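TCR beta chain (Gallus gallus, PDB 6LIR) pairs with a TCR alpha chain in the chicken alpha-beta T-cell receptor, which presumably recognises peptide antigens presented by MHC molecules. Local coordinates at residues Lys128-Ile131 against Gln132-Lys136; Ile187-Gln190 against Glu191-Pro195. All coordinates share one frame; numbering follows the deposited sequence.

Interaction 1. Residues Lys128-Ile131 against Gln132-Lys136; sequences KQEI and QEKKK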
loop_
_atom_site.group_PDB
_atom_site.type_symbol
_atom_site.label_atom_id
_atom_site.label_comp_id
_atom_site.label_asym_id
_atom_site.label_seq_id
_atom_site.Cartn_x
_atom_site.Cartn_y
_atom_site.Cartn_z
ATOM N N LYS B 128 -13.675 -13.675 22.328
ATOM C CA LYS B 128 -14.653 -13.211 23.306
ATOM C C LYS B 128 -13.972 -12.480 24.453
ATOM O O LYS B 128 -14.548 -11.550 25.030
ATOM C CB LYS B 128 -15.484 -14.388 23.827
ATOM C CG LYS B 128 -16.201 -15.171 22.736
ATOM C CD LYS B 128 -17.539 -15.722 23.223
ATOM C CE LYS B 128 -18.343 -16.319 22.071
ATOM N NZ LYS B 128 -19.629 -15.599 21.832
ATOM N N GLN B 129 -12.738 -12.868 24.779
ATOM C CA GLN B 129 -11.997 -12.185 25.832
ATOM C C GLN B 129 -11.616 -10.769 25.412
ATOM O O GLN B 129 -11.729 -9.833 26.214
ATOM C CB GLN B 129 -10.757 -12.990 26.216
ATOM C CG GLN B 129 -10.089 -12.497 27.485
ATOM C CD GLN B 129 -8.745 -13.146 27.722
ATOM O OE1 GLN B 129 -8.421 -14.165 27.111
ATOM N NE2 GLN B 129 -7.948 -12.556 28.609
ATOM N N GLU B 130 -11.129 -10.591 24.178
ATOM C CA GLU B 130 -10.850 -9.242 23.690
ATOM C C GLU B 130 -12.101 -8.373 23.760
ATOM O O GLU B 130 -12.054 -7.232 24.235
ATOM C CB GLU B 130 -10.315 -9.276 22.253
ATOM C CG GLU B 130 -10.226 -7.879 21.612
ATOM C CD GLU B 130 -9.937 -7.897 20.106
ATOM O OE1 GLU B 130 -9.257 -6.967 19.622
ATOM O OE2 GLU B 130 -10.385 -8.830 19.406
ATOM N N ILE B 131 -13.231 -8.906 23.289
ATOM C CA ILE B 131 -14.489 -8.162 23.304
ATOM C C ILE B 131 -14.814 -7.684 24.716
ATOM O O ILE B 131 -15.206 -6.531 24.926
ATOM C CB ILE B 131 -15.627 -9.028 22.731
ATOM C CG1 ILE B 131 -15.374 -9.330 21.253
ATOM C CG2 ILE B 131 -16.964 -8.340 22.910
ATOM C CD1 ILE B 131 -16.293 -10.398 20.682
ATOM N N GLN B 132 -14.694 -8.575 25.699
ATOM C CA GLN B 132 -14.968 -8.185 27.080
ATOM C C GLN B 132 -13.932 -7.192 27.602
ATOM O O GLN B 132 -14.288 -6.172 28.206
ATOM C CB GLN B 132 -15.040 -9.422 27.973
ATOM C CG GLN B 132 -16.266 -10.271 27.683
ATOM C CD GLN B 132 -16.201 -11.654 28.300
ATOM O OE1 GLN B 132 -16.408 -12.656 27.616
ATOM N NE2 GLN B 132 -15.934 -11.716 29.601
ATOM N N GLU B 133 -12.643 -7.492 27.418
ATOM C CA GLU B 133 -11.593 -6.645 27.989
ATOM C C GLU B 133 -11.516 -5.285 27.301
ATOM O O GLU B 133 -11.382 -4.251 27.968
ATOM C CB GLU B 133 -10.242 -7.354 27.911
ATOM C CG GLU B 133 -10.128 -8.576 28.802
ATOM C CD GLU B 133 -8.820 -9.314 28.604
ATOM O OE1 GLU B 133 -8.009 -8.866 27.766
ATOM O OE2 GLU B 133 -8.599 -10.338 29.286
ATOM N N LYS B 134 -11.561 -5.265 25.963
ATOM C CA LYS B 134 -11.317 -4.045 25.201
ATOM C C LYS B 134 -12.569 -3.414 24.609
ATOM O O LYS B 134 -12.470 -2.329 24.022
ATOM C CB LYS B 134 -10.332 -4.323 24.054
ATOM C CG LYS B 134 -9.097 -5.107 24.455
ATOM C CD LYS B 134 -8.204 -4.298 25.370
ATOM C CE LYS B 134 -6.883 -5.011 25.597
ATOM N NZ LYS B 134 -5.917 -4.181 26.368
ATOM N N LYS B 135 -13.732 -4.057 24.732
ATOM C CA LYS B 135 -14.970 -3.581 24.105
ATOM C C LYS B 135 -14.793 -3.381 22.600
ATOM O O LYS B 135 -15.446 -2.534 21.988
ATOM C CB LYS B 135 -15.489 -2.308 24.780
ATOM C CG LYS B 135 -16.351 -2.609 26.011
ATOM C CD LYS B 135 -16.942 -1.353 26.638
ATOM C CE LYS B 135 -17.881 -0.630 25.681
ATOM N NZ LYS B 135 -19.170 -0.256 26.337
ATOM N N LYS B 136 -13.900 -4.165 21.997
ATOM C CA LYS B 136 -13.702 -4.155 20.558
ATOM C C LYS B 136 -13.527 -5.584 20.071
ATOM O O LYS B 136 -13.076 -6.460 20.813
ATOM C CB LYS B 136 -12.472 -3.326 20.147
ATOM C CG LYS B 136 -12.464 -1.895 20.646
ATOM C CD LYS B 136 -11.089 -1.269 20.483
ATOM C CE LYS B 136 -10.988 0.045 21.240
ATOM N NZ LYS B 136 -9.614 0.616 21.171
#
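Gln-129 and Glu-133, one helical turn apart, meet at the ends of their side chains: the amide NE2 donates to the carboxylate OE2, and the two flat groups stand nearly square, their planes 88° apart. Gln-129 NE2 and Glu-133 OE2 are modelled 2.4 Å apart, so short that the exact value is doubtful. In Gln-129, CG lies anti to the backbone N (chi1 -168°), whereas in Glu-133 it lies beside the N (chi1 -68°), and both chains run on extended, which carries one end to the other. With an alanine in place of Gln-129, Glu-133 OE2 would probably lose its amide mate and the carboxylate could turn more easily. Glu-133 OE1 bonds to Tyr-118 OH of the TCR alpha chain.

Next along the helix, Glu-130 and Lys-134 cross at about a right angle, touching through their methylenes, Glu-130 CG to Lys-134 CG 4.1 Å. Their charges go elsewhere: Glu-130 OE1 binds Thr-138 and Arg-186, and Lys-134, bent at its second torsion, takes its NZ to Ser-114 O of the TCR alpha chain. The buried Ile-131 turns its apolar side chain to Trp-192 and Phe-193. Its backbone CA-H meets Lys-136 O, with Ile-131 CA 3.3 Å from that oxygen. The helix ends as Lys-135 turns to positive phi, its N making a weak bond to Ile-131 O.

The helix links strand 120-124 to strand 136-146 in the constant-type domain. Lys-134 and Lys-136 rest on Arg-186 of strand 178-188, while Tyr-118 of the TCR alpha chain packs on the helix.

Interaction 2. Residues Ile187-Gln190 against Glu191-Pro195; sequences ISAQ and EWFNP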
loop_
_atom_site.group_PDB
_atom_site.type_symbol
_atom_site.label_atom_id
_atom_site.label_comp_id
_atom_site.label_asym_id
_atom_site.label_seq_id
_atom_site.Cartn_x
_atom_site.Cartn_y
_atom_site.Cartn_z
ATOM N N ILE B 187 -13.402 -3.450 15.150
ATOM C CA ILE B 187 -14.649 -2.711 15.284
ATOM C C ILE B 187 -15.057 -2.657 16.751
ATOM O O ILE B 187 -14.603 -3.453 17.577
ATOM C CB ILE B 187 -15.775 -3.348 14.448
ATOM C CG1 ILE B 187 -16.006 -4.785 14.917
ATOM C CG2 ILE B 187 -15.426 -3.314 12.964
ATOM C CD1 ILE B 187 -17.037 -5.531 14.118
ATOM N N SER B 188 -15.929 -1.699 17.065
ATOM C CA SER B 188 -16.504 -1.605 18.400
ATOM C C SER B 188 -17.347 -2.839 18.712
ATOM O O SER B 188 -17.868 -3.506 17.816
ATOM C CB SER B 188 -17.354 -0.341 18.522
ATOM O OG SER B 188 -18.541 -0.468 17.762
ATOM N N ALA B 189 -17.456 -3.155 20.008
ATOM C CA ALA B 189 -18.304 -4.267 20.433
ATOM C C ALA B 189 -19.755 -4.082 19.988
ATOM O O ALA B 189 -20.406 -5.046 19.567
ATOM C CB ALA B 189 -18.221 -4.433 21.951
ATOM N N GLN B 190 -20.272 -2.848 20.057
ATOM C CA GLN B 190 -21.640 -2.567 19.610
ATOM C C GLN B 190 -21.844 -2.955 18.147
ATOM O O GLN B 190 -22.890 -3.507 17.780
ATOM C CB GLN B 190 -22.010 -1.099 19.846
ATOM C CG GLN B 190 -20.919 -0.070 19.628
ATOM C CD GLN B 190 -20.063 0.118 20.869
ATOM O OE1 GLN B 190 -19.144 -0.663 21.120
ATOM N NE2 GLN B 190 -20.381 1.133 21.669
ATOM N N GLU B 191 -20.851 -2.686 17.294
ATOM C CA GLU B 191 -21.000 -3.023 15.883
ATOM C C GLU B 191 -20.870 -4.524 15.669
ATOM O O GLU B 191 -21.500 -5.076 14.763
ATOM C CB GLU B 191 -19.967 -2.270 15.039
ATOM C CG GLU B 191 -20.139 -2.507 13.541
ATOM C CD GLU B 191 -19.199 -1.690 12.654
ATOM O OE1 GLU B 191 -18.297 -1.001 13.175
ATOM O OE2 GLU B 191 -19.368 -1.744 11.413
ATOM N N TRP B 192 -20.079 -5.202 16.504
ATOM C CA TRP B 192 -19.929 -6.647 16.361
ATOM C C TRP B 192 -21.184 -7.382 16.816
ATOM O O TRP B 192 -21.554 -8.406 16.229
ATOM C CB TRP B 192 -18.716 -7.148 17.144
ATOM C CG TRP B 192 -18.706 -8.645 17.277
ATOM C CD1 TRP B 192 -18.871 -9.371 18.423
ATOM C CD2 TRP B 192 -18.551 -9.599 16.218
ATOM N NE1 TRP B 192 -18.814 -10.716 18.143
ATOM C CE2 TRP B 192 -18.620 -10.883 16.799
ATOM C CE3 TRP B 192 -18.351 -9.492 14.838
ATOM C CZ2 TRP B 192 -18.499 -12.051 16.045
ATOM C CZ3 TRP B 192 -18.233 -10.654 14.091
ATOM C CH2 TRP B 192 -18.306 -11.916 14.696
ATOM N N PHE B 193 -21.849 -6.891 17.864
ATOM C CA PHE B 193 -22.999 -7.594 18.438
ATOM C C PHE B 193 -24.277 -7.155 17.721
ATOM O O PHE B 193 -25.171 -6.516 18.277
ATOM C CB PHE B 193 -23.080 -7.346 19.938
ATOM C CG PHE B 193 -22.153 -8.208 20.739
ATOM C CD1 PHE B 193 -22.187 -9.586 20.620
ATOM C CD2 PHE B 193 -21.238 -7.637 21.608
ATOM C CE1 PHE B 193 -21.329 -10.383 21.354
ATOM C CE2 PHE B 193 -20.378 -8.427 22.342
ATOM C CZ PHE B 193 -20.422 -9.802 22.215
ATOM N N ASN B 194 -24.341 -7.534 16.450
ATOM C CA ASN B 194 -25.486 -7.322 15.579
ATOM C C ASN B 194 -25.485 -8.452 14.559
ATOM O O ASN B 194 -24.646 -8.465 13.647
ATOM C CB ASN B 194 -25.398 -5.952 14.900
ATOM C CG ASN B 194 -26.660 -5.585 14.129
ATOM O OD1 ASN B 194 -27.452 -6.449 13.747
ATOM N ND2 ASN B 194 -26.841 -4.292 13.887
ATOM N N PRO B 195 -26.401 -9.420 14.671
ATOM C CA PRO B 195 -26.374 -10.570 13.754
ATOM C C PRO B 195 -26.788 -10.236 12.332
ATOM O O PRO B 195 -26.764 -11.129 11.476
ATOM C CB PRO B 195 -27.362 -11.554 14.401
ATOM C CG PRO B 195 -28.275 -10.697 15.217
ATOM C CD PRO B 195 -27.448 -9.541 15.702
HETATM O O HOH W 1 -16.862 -0.093 14.962
#
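Ile-187, the first residue of the segment, crosses Glu-191 at about a right angle, its CB and CG2 both lying 3.7 Å from Glu-191 OE1. Its CG1 takes the crowded position between N and carbonyl carbon (chi1 60°), which, with the second torsion extended (chi2 -177°), brings CD1 to Trp-192, where it meets CB at 3.8 Å and reaches the edge of the indole near the ring plane. A branched apolar residue suits this buried spot.

Ser-188 is the N-cap. Its OG accepts from Glu-191 N at 3.2 Å, supplying a partner to an amide in the first turn of the helix. In a capping box the glutamate would answer by accepting from the serine N directly; here a water does so, taking the Ser-188 N-H at 2.8 Å and donating to Glu-191 OE1. The carbonyl of Ser-188 accepts from Trp-192 N and, weakly, from Glu-191 N.

Ala-189 opens the helix, and its O accepts from Phe-193 N at 2.9 Å. Phe-193 CD2 lies 3.4 Å from Ala-189 O and 4.4 Å from Ala-189 CB, a methyl small enough to sit beside the ring. That ring carries Trp-192 CD1 over the centre of one face. The Gln-190 chain bends at its second torsion. Phe-193 then centres an inverse gamma turn that ends the helix.

This single turn joins strand 178-188 to strand 198-207, the E-F connection of the immunoglobulin fold. Glu-191 OE2 forms a salt bridge with Arg-162 and its side chain touches Phe-199 of strand 198-207, while Trp-192 is buried against Ala-137 and Leu-139 of strand 136-146.

Interactions 1 and 2 occupy the two short helices at one end of the constant-type domain, with centres about 11 Å apart. Interaction 1 is chiefly a surface row of long polar and charged side chains, several of which turn to the TCR alpha chain; interaction 2 combines a polar N-cap with the buried indole of Trp-192, while Phe-193 stays exposed. They meet where Ile-131 packs on Trp-192 of helix 189-192 and on Phe-193 just after it, Ile-131 CG2 lying 3.5 Å from Phe-193 CE2. The strands they adjoin, 136-146 and 178-188, are neighbours in one sheet, and a probable backbone hydrogen bond from Ala-189 N to Lys-135 O ties the two elements together.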